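Local coordinates for uncharacterized protein DR_0571 (Deinococcus radiodurans R1, PDB 3C4N), which binds ADP in this crystal and is probably an FAD-dependent oxidoreductase of the ETF-QO/FixC family, its reaction still unknown, at residues F37-I42 with R62-V67; L66-G71 with L189-R194. One frame throughout, in Å; residues are numbered along the deposited sequence.

Overall arrangement
From the N terminus, strand 36-42 leads through helix 46-58 to strand 64-67, and interaction 1 closes this beta-alpha-beta crossover by pairing the two strands in parallel. The chain runs straight on through Leu66 and Val67, shared by both contacts, into interaction 2, where 66-71 meets 189-194 after a much longer excursion of 117 residues. The two loops therefore follow each other along the chain with a small overlap and do not nest. Strand 64-67 lies between strands 36-42 and 188-190 in one sheet, and Leu65 CD2 packs on Leu190 CB at 4.0 Å. Both contacts reach ADP at the C-terminal ends of these strands.

Interaction 1 (F37-I42 with R62-V67). With ADP (adenosine-5'-diphosphate), chain C.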
ATOM      1  N   PHE A  37      -9.835 -12.587  -8.476  1.00 25.91           N
ATOM      2  CA  PHE A  37     -10.209 -12.164  -7.125  1.00 17.66           C
ATOM      3  C   PHE A  37     -11.727 -12.209  -6.976  1.00 22.79           C
ATOM      4  O   PHE A  37     -12.464 -12.085  -7.953  1.00 25.06           O
ATOM      5  CB  PHE A  37      -9.718 -10.740  -6.852  1.00 17.68           C
ATOM      6  CG  PHE A  37      -8.237 -10.589  -6.956  1.00 18.29           C
ATOM      7  CD1 PHE A  37      -7.622 -10.514  -8.196  1.00 17.70           C
ATOM      8  CD2 PHE A  37      -7.449 -10.583  -5.817  1.00 13.53           C
ATOM      9  CE1 PHE A  37      -6.239 -10.439  -8.302  1.00 22.49           C
ATOM     10  CE2 PHE A  37      -6.065 -10.508  -5.911  1.00 21.57           C
ATOM     11  CZ  PHE A  37      -5.458 -10.437  -7.156  1.00 18.35           C
ATOM     12  N   ASP A  38     -12.210 -12.393  -5.759  1.00 18.56           N
ATOM     13  CA  ASP A  38     -13.645 -12.429  -5.580  1.00 21.39           C
ATOM     14  C   ASP A  38     -14.217 -11.027  -5.727  1.00 20.41           C
ATOM     15  O   ASP A  38     -15.291 -10.834  -6.301  1.00 25.36           O
ATOM     16  CB  ASP A  38     -14.014 -12.988  -4.204  1.00 27.09           C
ATOM     17  CG  ASP A  38     -13.629 -14.445  -4.050  1.00 30.45           C
ATOM     18  OD1 ASP A  38     -13.701 -15.188  -5.062  1.00 37.05           O
ATOM     19  OD2 ASP A  38     -13.265 -14.853  -2.927  1.00 33.46           O
ATOM     20  N   ILE A  39     -13.475 -10.047  -5.229  1.00 16.51           N
ATOM     21  CA  ILE A  39     -13.920  -8.672  -5.260  1.00 12.66           C
ATOM     22  C   ILE A  39     -12.836  -7.710  -5.691  1.00 15.18           C
ATOM     23  O   ILE A  39     -11.724  -7.765  -5.188  1.00 18.68           O
ATOM     24  CB  ILE A  39     -14.374  -8.234  -3.871  1.00 17.51           C
ATOM     25  CG1 ILE A  39     -15.490  -9.140  -3.362  1.00 19.19           C
ATOM     26  CG2 ILE A  39     -14.846  -6.801  -3.913  1.00 14.67           C
ATOM     27  CD1 ILE A  39     -15.771  -8.936  -1.888  1.00 16.94           C
ATOM     28  N   VAL A  40     -13.150  -6.822  -6.627  1.00 17.75           N
ATOM     29  CA  VAL A  40     -12.164  -5.834  -7.047  1.00 18.63           C
ATOM     30  C   VAL A  40     -12.749  -4.433  -6.831  1.00 14.61           C
ATOM     31  O   VAL A  40     -13.825  -4.106  -7.329  1.00 17.07           O
ATOM     32  CB  VAL A  40     -11.738  -6.049  -8.535  1.00 19.22           C
ATOM     33  CG1 VAL A  40     -10.874  -4.895  -9.016  1.00 17.66           C
ATOM     34  CG2 VAL A  40     -10.952  -7.338  -8.659  1.00 15.05           C
ATOM     35  N   VAL A  41     -12.054  -3.618  -6.053  1.00  7.99           N
ATOM     36  CA  VAL A  41     -12.507  -2.262  -5.796  1.00  6.15           C
ATOM     37  C   VAL A  41     -11.595  -1.286  -6.544  1.00 12.09           C
ATOM     38  O   VAL A  41     -10.376  -1.260  -6.326  1.00  7.34           O
ATOM     39  CB  VAL A  41     -12.487  -1.921  -4.275  1.00  8.58           C
ATOM     40  CG1 VAL A  41     -12.917  -0.473  -4.040  1.00  1.53           C
ATOM     41  CG2 VAL A  41     -13.405  -2.859  -3.510  1.00  9.09           C
ATOM     42  N   ILE A  42     -12.198  -0.494  -7.433  1.00 15.01           N
ATOM     43  CA  ILE A  42     -11.476   0.499  -8.233  1.00 17.45           C
ATOM     44  C   ILE A  42     -11.654   1.860  -7.581  1.00 13.71           C
ATOM     45  O   ILE A  42     -12.770   2.369  -7.487  1.00 13.49           O
ATOM     46  CB  ILE A  42     -12.023   0.564  -9.682  1.00 20.67           C
ATOM     47  CG1 ILE A  42     -11.980  -0.841 -10.304  1.00 20.87           C
ATOM     48  CG2 ILE A  42     -11.209   1.586 -10.510  1.00 16.43           C
ATOM     49  CD1 ILE A  42     -12.662  -0.952 -11.650  1.00 18.11           C
ATOM     50  N   ARG A  62     -13.413 -13.535   1.522  1.00 28.74           N
ATOM     51  CA  ARG A  62     -13.504 -13.213   0.102  1.00 25.50           C
ATOM     52  C   ARG A  62     -12.362 -12.289  -0.306  1.00 23.10           C
ATOM     53  O   ARG A  62     -12.319 -11.129   0.098  1.00 25.53           O
ATOM     54  CB  ARG A  62     -14.862 -12.563  -0.189  1.00 30.25           C
ATOM     55  CG  ARG A  62     -16.022 -13.526   0.004  1.00 27.86           C
ATOM     56  CD  ARG A  62     -15.932 -14.640  -1.026  1.00 37.38           C
ATOM     57  NE  ARG A  62     -16.339 -15.945  -0.508  1.00 46.82           N
ATOM     58  CZ  ARG A  62     -17.541 -16.221  -0.015  1.00 48.85           C
ATOM     59  NH1 ARG A  62     -17.812 -17.443   0.428  1.00 52.36           N
ATOM     60  NH2 ARG A  62     -18.471 -15.278   0.046  1.00 54.27           N
ATOM     61  N   SER A  63     -11.425 -12.818  -1.086  1.00 18.33           N
ATOM     62  CA  SER A  63     -10.283 -12.038  -1.539  1.00 16.86           C
ATOM     63  C   SER A  63     -10.765 -10.748  -2.201  1.00 21.93           C
ATOM     64  O   SER A  63     -11.776 -10.748  -2.919  1.00 21.92           O
ATOM     65  CB  SER A  63      -9.431 -12.860  -2.519  1.00 12.58           C
ATOM     66  OG  SER A  63     -10.181 -13.306  -3.636  1.00 17.75           O
ATOM     67  N   LEU A  64     -10.046  -9.657  -1.943  1.00 15.59           N
ATOM     68  CA  LEU A  64     -10.379  -8.344  -2.495  1.00 18.05           C
ATOM     69  C   LEU A  64      -9.123  -7.620  -2.950  1.00 13.91           C
ATOM     70  O   LEU A  64      -8.127  -7.627  -2.241  1.00 23.49           O
ATOM     71  CB  LEU A  64     -11.105  -7.496  -1.442  1.00 13.68           C
ATOM     72  CG  LEU A  64     -11.364  -6.022  -1.781  1.00 17.75           C
ATOM     73  CD1 LEU A  64     -12.629  -5.556  -1.055  1.00 15.63           C
ATOM     74  CD2 LEU A  64     -10.159  -5.159  -1.387  1.00  7.10           C
ATOM     75  N   LEU A  65      -9.169  -7.010  -4.130  1.00 14.25           N
ATOM     76  CA  LEU A  65      -8.020  -6.275  -4.672  1.00 16.82           C
ATOM     77  C   LEU A  65      -8.389  -4.790  -4.794  1.00 13.56           C
ATOM     78  O   LEU A  65      -9.384  -4.449  -5.422  1.00 18.24           O
ATOM     79  CB  LEU A  65      -7.656  -6.819  -6.064  1.00 21.59           C
ATOM     80  CG  LEU A  65      -6.239  -6.675  -6.651  1.00 23.65           C
ATOM     81  CD1 LEU A  65      -6.356  -6.470  -8.159  1.00 25.14           C
ATOM     82  CD2 LEU A  65      -5.499  -5.516  -6.042  1.00 18.44           C
ATOM     83  N   LEU A  66      -7.591  -3.914  -4.197  1.00 15.05           N
ATOM     84  CA  LEU A  66      -7.849  -2.479  -4.261  1.00 18.36           C
ATOM     85  C   LEU A  66      -6.930  -1.869  -5.328  1.00 19.16           C
ATOM     86  O   LEU A  66      -5.700  -2.009  -5.254  1.00 16.44           O
ATOM     87  CB  LEU A  66      -7.566  -1.825  -2.896  1.00 19.21           C
ATOM     88  CG  LEU A  66      -8.482  -0.720  -2.373  1.00 18.52           C
ATOM     89  CD1 LEU A  66      -7.670   0.268  -1.556  1.00  8.14           C
ATOM     90  CD2 LEU A  66      -9.170  -0.002  -3.530  1.00 24.54           C
ATOM     91  N   VAL A  67      -7.521  -1.202  -6.319  1.00 18.45           N
ATOM     92  CA  VAL A  67      -6.734  -0.584  -7.390  1.00 22.67           C
ATOM     93  C   VAL A  67      -6.895   0.926  -7.420  1.00 20.03           C
ATOM     94  O   VAL A  67      -8.005   1.459  -7.453  1.00 18.94           O
ATOM     95  CB  VAL A  67      -7.114  -1.134  -8.789  1.00 19.14           C
ATOM     96  CG1 VAL A  67      -6.100  -0.651  -9.847  1.00 11.87           C
ATOM     97  CG2 VAL A  67      -7.150  -2.635  -8.746  1.00 15.98           C
TER
HETATM   98  PB  ADP C 411     -14.450   9.663  -4.034  1.00 25.71           P
HETATM   99  O1B ADP C 411     -15.768   9.292  -4.549  1.00 19.79           O
HETATM  100  O2B ADP C 411     -14.109   8.849  -2.699  1.00 30.48           O
HETATM  101  O3B ADP C 411     -14.393  11.247  -3.722  1.00 33.15           O
HETATM  102  PA  ADP C 411     -12.147  10.269  -5.195  1.00 19.51           P
HETATM  103  O1A ADP C 411     -12.345  11.153  -6.359  1.00 20.72           O
HETATM  104  O2A ADP C 411     -11.993  11.179  -3.864  1.00 16.15           O
HETATM  105  O3A ADP C 411     -13.357   9.223  -5.063  1.00 33.91           O
HETATM  106  O5' ADP C 411     -10.939   9.235  -5.368  1.00 23.42           O
HETATM  107  C5' ADP C 411     -11.445   8.085  -5.972  1.00  1.38           C
HETATM  108  C4' ADP C 411     -10.336   7.291  -6.611  1.00 21.87           C
HETATM  109  O4' ADP C 411     -10.413   6.498  -7.825  1.00 20.34           O
HETATM  110  C3' ADP C 411      -9.446   8.462  -6.886  1.00 23.76           C
HETATM  111  O3' ADP C 411      -8.701   8.794  -5.714  1.00 29.30           O
HETATM  112  C2' ADP C 411      -8.574   8.025  -8.066  1.00 19.30           C
HETATM  113  O2' ADP C 411      -7.183   8.106  -7.714  1.00 34.85           O
HETATM  114  C1' ADP C 411      -9.068   6.583  -8.365  1.00 19.31           C
HETATM  115  N9  ADP C 411      -9.291   6.290  -9.745  1.00 21.28           N
HETATM  116  C8  ADP C 411      -9.996   7.119 -10.631  1.00 28.02           C
HETATM  117  N7  ADP C 411      -9.987   6.573 -11.835  1.00 21.84           N
HETATM  118  C5  ADP C 411      -9.337   5.380 -11.780  1.00 19.81           C
HETATM  119  C6  ADP C 411      -9.107   4.306 -12.678  1.00 18.33           C
HETATM  120  N6  ADP C 411      -9.850   4.194 -13.873  1.00 15.62           N
HETATM  121  N1  ADP C 411      -8.371   3.250 -12.265  1.00 18.42           N
HETATM  122  C2  ADP C 411      -7.886   3.181 -11.026  1.00 16.54           C
HETATM  123  N3  ADP C 411      -8.110   4.089 -10.149  1.00 19.53           N
HETATM  124  C4  ADP C 411      -8.904   5.200 -10.435  1.00 18.48           C
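Four main-chain hydrogen bonds alternate between the parallel strands, from Ile39 N to Ser63 O (3.0 Å) through to Val67 N on Val41 O (2.9 Å), the last nearly straight at 171°. Where the chain turns at Asp38, Ser63 OG accepts from Asp38 N at 3.1 Å; a chi1 of 57°, with OG between its own N and carbonyl carbon, brings the hydroxyl there. Asp38 OD2 takes a weak bond from Ser63 N and lies near Arg62 CD, but stays 4.1 Å from Arg62 NE, too far for a salt bridge.

On the face of Val40 and Leu65, Leu65 CG stands over the centre of the Phe37 ring, which comes from before the corner, in a CH-pi contact 3.9 Å from its centroid; replacing Phe37 with alanine would probably leave this flank of Leu65 without cover. On the face of Ile39, Val41 and Leu64, Leu64 CD1 touches Ile39 CG2 and, at 3.7 Å, Val41 CG2, beside helix 46-58.

At the strand end Ile42 CG2 lies over a face of the adenine, 3.7 Å from ADP C2. The chemistry is consistent with a Rossmann-type beta-alpha-beta unit: an apolar, backbone-bonded strand pair delivers its C-terminal end to the adenine.

Interaction 2 (L66-G71 with L189-R194); sequences LVEEGG and LLLNTR. With ADP (adenosine-5'-diphosphate), chain C.
Glu68 and Glu69 reach the nucleotide from one segment, Thr193 and Arg194 from the other. The Glu68 carboxylate lies at the ribose, OE2 2.9 Å from ADP O2'; OE1 is modelled too close to the same hydroxyl to be trusted. Glu69 N approaches ADP N3 to 3.2 Å, and the Glu69 side chain lies over one face of the adenine, CG above C4 and CD above C5, with OE1 over N7 at 3.3 Å. At the C2 end, on the same side of the base, Thr193 O lies 3.3 Å from ADP C2, with Ile42 CG2 over the opposite face. The other carboxylate oxygen, Glu69 OE2, rests against the aliphatic CG of Arg194.

Behind this shell, Ala44 N donates to Glu68 OE2. CG anti to the backbone N (chi1 159°) and a bend at chi2 carry the acid away from 189-194, while its CB keeps touching Leu191 CD2. The main chain ties the segments: Glu68 N donates to Leu190 O at 2.8 Å, Thr193 N returns to Glu68 O, straight at the hydrogen (171°) but with the donor tilted out of the carbonyl plane, and Asn192 N reaches Gly70 O at 2.9 Å.

Farther out, Leu190 N donates to Leu66 O, prolonging the parallel sheet, and Leu189, Leu191 and Asn192 pack on the second subunit. An acid at the end of the second strand, meeting the ribose, is the classic arrangement of Rossmann-type dinucleotide-binding folds, consistent with an FAD site here occupied by ADP. Backbone bonds fix the frame, and Ala44 N holds the carboxylate that meets the ribose.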
ATOM      1  N   LEU A  66      -7.591  -3.914  -4.197  1.00 15.05           N
ATOM      2  CA  LEU A  66      -7.849  -2.479  -4.261  1.00 18.36           C
ATOM      3  C   LEU A  66      -6.930  -1.869  -5.328  1.00 19.16           C
ATOM      4  O   LEU A  66      -5.700  -2.009  -5.254  1.00 16.44           O
ATOM      5  CB  LEU A  66      -7.566  -1.825  -2.896  1.00 19.21           C
ATOM      6  CG  LEU A  66      -8.482  -0.720  -2.373  1.00 18.52           C
ATOM      7  CD1 LEU A  66      -7.670   0.268  -1.556  1.00  8.14           C
ATOM      8  CD2 LEU A  66      -9.170  -0.002  -3.530  1.00 24.54           C
ATOM      9  N   VAL A  67      -7.521  -1.202  -6.319  1.00 18.45           N
ATOM     10  CA  VAL A  67      -6.734  -0.584  -7.390  1.00 22.67           C
ATOM     11  C   VAL A  67      -6.895   0.926  -7.420  1.00 20.03           C
ATOM     12  O   VAL A  67      -8.005   1.459  -7.453  1.00 18.94           O
ATOM     13  CB  VAL A  67      -7.114  -1.134  -8.789  1.00 19.14           C
ATOM     14  CG1 VAL A  67      -6.100  -0.651  -9.847  1.00 11.87           C
ATOM     15  CG2 VAL A  67      -7.150  -2.635  -8.746  1.00 15.98           C
ATOM     16  N   GLU A  68      -5.762   1.605  -7.421  1.00  7.92           N
ATOM     17  CA  GLU A  68      -5.737   3.043  -7.426  1.00  4.04           C
ATOM     18  C   GLU A  68      -4.692   3.510  -8.432  1.00  8.74           C
ATOM     19  O   GLU A  68      -3.586   2.975  -8.468  1.00 14.22           O
ATOM     20  CB  GLU A  68      -5.400   3.499  -6.016  1.00  8.35           C
ATOM     21  CG  GLU A  68      -4.868   4.873  -5.933  1.00 18.48           C
ATOM     22  CD  GLU A  68      -5.872   5.895  -6.360  1.00 20.75           C
ATOM     23  OE1 GLU A  68      -5.431   6.917  -6.929  1.00 21.04           O
ATOM     24  OE2 GLU A  68      -7.087   5.689  -6.118  1.00 22.25           O
ATOM     25  N   GLU A  69      -5.032   4.496  -9.254  1.00 16.51           N
ATOM     26  CA  GLU A  69      -4.075   4.968 -10.246  1.00 24.44           C
ATOM     27  C   GLU A  69      -3.098   5.973  -9.677  1.00 20.61           C
ATOM     28  O   GLU A  69      -2.033   6.210 -10.248  1.00 23.78           O
ATOM     29  CB  GLU A  69      -4.790   5.566 -11.457  1.00 32.26           C
ATOM     30  CG  GLU A  69      -5.675   6.762 -11.169  1.00 34.32           C
ATOM     31  CD  GLU A  69      -6.386   7.253 -12.422  1.00 42.72           C
ATOM     32  OE1 GLU A  69      -7.142   8.255 -12.318  1.00 35.39           O
ATOM     33  OE2 GLU A  69      -6.181   6.630 -13.500  1.00 28.98           O
ATOM     34  N   GLY A  70      -3.463   6.572  -8.554  1.00 21.12           N
ATOM     35  CA  GLY A  70      -2.577   7.524  -7.920  1.00 13.56           C
ATOM     36  C   GLY A  70      -1.877   6.813  -6.779  1.00 20.88           C
ATOM     37  O   GLY A  70      -1.706   5.590  -6.800  1.00 20.90           O
ATOM     38  N   GLY A  71      -1.467   7.577  -5.775  1.00 21.89           N
ATOM     39  CA  GLY A  71      -0.802   6.985  -4.637  1.00 23.44           C
ATOM     40  C   GLY A  71      -1.724   6.943  -3.437  1.00 28.64           C
ATOM     41  O   GLY A  71      -2.899   7.308  -3.524  1.00 33.14           O
ATOM     42  N   LEU A 189      -3.395  -4.776  -2.644  1.00 13.72           N
ATOM     43  CA  LEU A 189      -3.243  -3.365  -2.949  1.00 19.32           C
ATOM     44  C   LEU A 189      -2.449  -3.142  -4.217  1.00 19.88           C
ATOM     45  O   LEU A 189      -1.373  -3.704  -4.405  1.00 22.24           O
ATOM     46  CB  LEU A 189      -2.566  -2.644  -1.783  1.00 23.29           C
ATOM     47  CG  LEU A 189      -2.397  -1.112  -1.800  1.00 26.70           C
ATOM     48  CD1 LEU A 189      -1.251  -0.707  -2.705  1.00 35.65           C
ATOM     49  CD2 LEU A 189      -3.692  -0.450  -2.217  1.00 21.16           C
ATOM     50  N   LEU A 190      -2.994  -2.314  -5.091  1.00 22.26           N
ATOM     51  CA  LEU A 190      -2.336  -2.005  -6.344  1.00 18.90           C
ATOM     52  C   LEU A 190      -2.432  -0.493  -6.529  1.00 16.81           C
ATOM     53  O   LEU A 190      -3.525   0.054  -6.653  1.00 29.94           O
ATOM     54  CB  LEU A 190      -3.048  -2.740  -7.475  1.00 17.50           C
ATOM     55  CG  LEU A 190      -2.194  -3.472  -8.501  1.00 26.04           C
ATOM     56  CD1 LEU A 190      -1.207  -4.409  -7.817  1.00 18.40           C
ATOM     57  CD2 LEU A 190      -3.117  -4.255  -9.428  1.00 16.65           C
ATOM     58  N   LEU A 191      -1.295   0.186  -6.516  1.00 15.91           N
ATOM     59  CA  LEU A 191      -1.281   1.631  -6.685  1.00 10.47           C
ATOM     60  C   LEU A 191      -0.723   1.994  -8.052  1.00 16.27           C
ATOM     61  O   LEU A 191      -0.279   1.121  -8.798  1.00 20.44           O
ATOM     62  CB  LEU A 191      -0.430   2.282  -5.596  1.00  5.25           C
ATOM     63  CG  LEU A 191      -0.854   1.980  -4.161  1.00 12.38           C
ATOM     64  CD1 LEU A 191       0.178   2.531  -3.190  1.00 19.88           C
ATOM     65  CD2 LEU A 191      -2.220   2.583  -3.882  1.00 13.76           C
ATOM     66  N   ASN A 192      -0.749   3.285  -8.366  1.00 18.82           N
ATOM     67  CA  ASN A 192      -0.246   3.793  -9.635  1.00 18.59           C
ATOM     68  C   ASN A 192      -0.645   2.892 -10.800  1.00 21.77           C
ATOM     69  O   ASN A 192       0.149   2.622 -11.702  1.00 27.73           O
ATOM     70  CB  ASN A 192       1.276   3.932  -9.560  1.00 13.83           C
ATOM     71  CG  ASN A 192       1.732   4.659  -8.291  1.00 19.66           C
ATOM     72  OD1 ASN A 192       2.195   4.039  -7.326  1.00 12.69           O
ATOM     73  ND2 ASN A 192       1.588   5.977  -8.289  1.00 16.34           N
ATOM     74  N   THR A 193      -1.894   2.437 -10.767  1.00 22.11           N
ATOM     75  CA  THR A 193      -2.443   1.552 -11.785  1.00 21.06           C
ATOM     76  C   THR A 193      -3.837   2.011 -12.230  1.00 28.40           C
ATOM     77  O   THR A 193      -4.754   2.192 -11.414  1.00 22.77           O
ATOM     78  CB  THR A 193      -2.563   0.130 -11.235  1.00 19.67           C
ATOM     79  OG1 THR A 193      -1.409  -0.168 -10.448  1.00 22.61           O
ATOM     80  CG2 THR A 193      -2.671  -0.869 -12.356  1.00 21.87           C
ATOM     81  N   ARG A 194      -3.995   2.193 -13.531  1.00 25.28           N
ATOM     82  CA  ARG A 194      -5.268   2.613 -14.078  1.00 13.00           C
ATOM     83  C   ARG A 194      -6.040   1.363 -14.454  1.00 16.95           C
ATOM     84  O   ARG A 194      -5.546   0.506 -15.180  1.00 22.58           O
ATOM     85  CB  ARG A 194      -5.044   3.503 -15.301  1.00 16.08           C
ATOM     86  CG  ARG A 194      -6.315   4.021 -15.955  1.00 16.58           C
ATOM     87  CD  ARG A 194      -5.989   5.031 -17.049  1.00 22.80           C
ATOM     88  NE  ARG A 194      -5.193   4.459 -18.140  1.00 29.80           N
ATOM     89  CZ  ARG A 194      -5.647   3.572 -19.024  1.00 32.68           C
ATOM     90  NH1 ARG A 194      -6.899   3.142 -18.952  1.00 34.54           N
ATOM     91  NH2 ARG A 194      -4.855   3.117 -19.992  1.00 34.54           N
TER
HETATM   92  PB  ADP C 411     -14.450   9.663  -4.034  1.00 25.71           P
HETATM   93  O1B ADP C 411     -15.768   9.292  -4.549  1.00 19.79           O
HETATM   94  O2B ADP C 411     -14.109   8.849  -2.699  1.00 30.48           O
HETATM   95  O3B ADP C 411     -14.393  11.247  -3.722  1.00 33.15           O
HETATM   96  PA  ADP C 411     -12.147  10.269  -5.195  1.00 19.51           P
HETATM   97  O1A ADP C 411     -12.345  11.153  -6.359  1.00 20.72           O
HETATM   98  O2A ADP C 411     -11.993  11.179  -3.864  1.00 16.15           O
HETATM   99  O3A ADP C 411     -13.357   9.223  -5.063  1.00 33.91           O
HETATM  100  O5' ADP C 411     -10.939   9.235  -5.368  1.00 23.42           O
HETATM  101  C5' ADP C 411     -11.445   8.085  -5.972  1.00  1.38           C
HETATM  102  C4' ADP C 411     -10.336   7.291  -6.611  1.00 21.87           C
HETATM  103  O4' ADP C 411     -10.413   6.498  -7.825  1.00 20.34           O
HETATM  104  C3' ADP C 411      -9.446   8.462  -6.886  1.00 23.76           C
HETATM  105  O3' ADP C 411      -8.701   8.794  -5.714  1.00 29.30           O
HETATM  106  C2' ADP C 411      -8.574   8.025  -8.066  1.00 19.30           C
HETATM  107  O2' ADP C 411      -7.183   8.106  -7.714  1.00 34.85           O
HETATM  108  C1' ADP C 411      -9.068   6.583  -8.365  1.00 19.31           C
HETATM  109  N9  ADP C 411      -9.291   6.290  -9.745  1.00 21.28           N
HETATM  110  C8  ADP C 411      -9.996   7.119 -10.631  1.00 28.02           C
HETATM  111  N7  ADP C 411      -9.987   6.573 -11.835  1.00 21.84           N
HETATM  112  C5  ADP C 411      -9.337   5.380 -11.780  1.00 19.81           C
HETATM  113  C6  ADP C 411      -9.107   4.306 -12.678  1.00 18.33           C
HETATM  114  N6  ADP C 411      -9.850   4.194 -13.873  1.00 15.62           N
HETATM  115  N1  ADP C 411      -8.371   3.250 -12.265  1.00 18.42           N
HETATM  116  C2  ADP C 411      -7.886   3.181 -11.026  1.00 16.54           C
HETATM  117  N3  ADP C 411      -8.110   4.089 -10.149  1.00 19.53           N
HETATM  118  C4  ADP C 411      -8.904   5.200 -10.435  1.00 18.48           C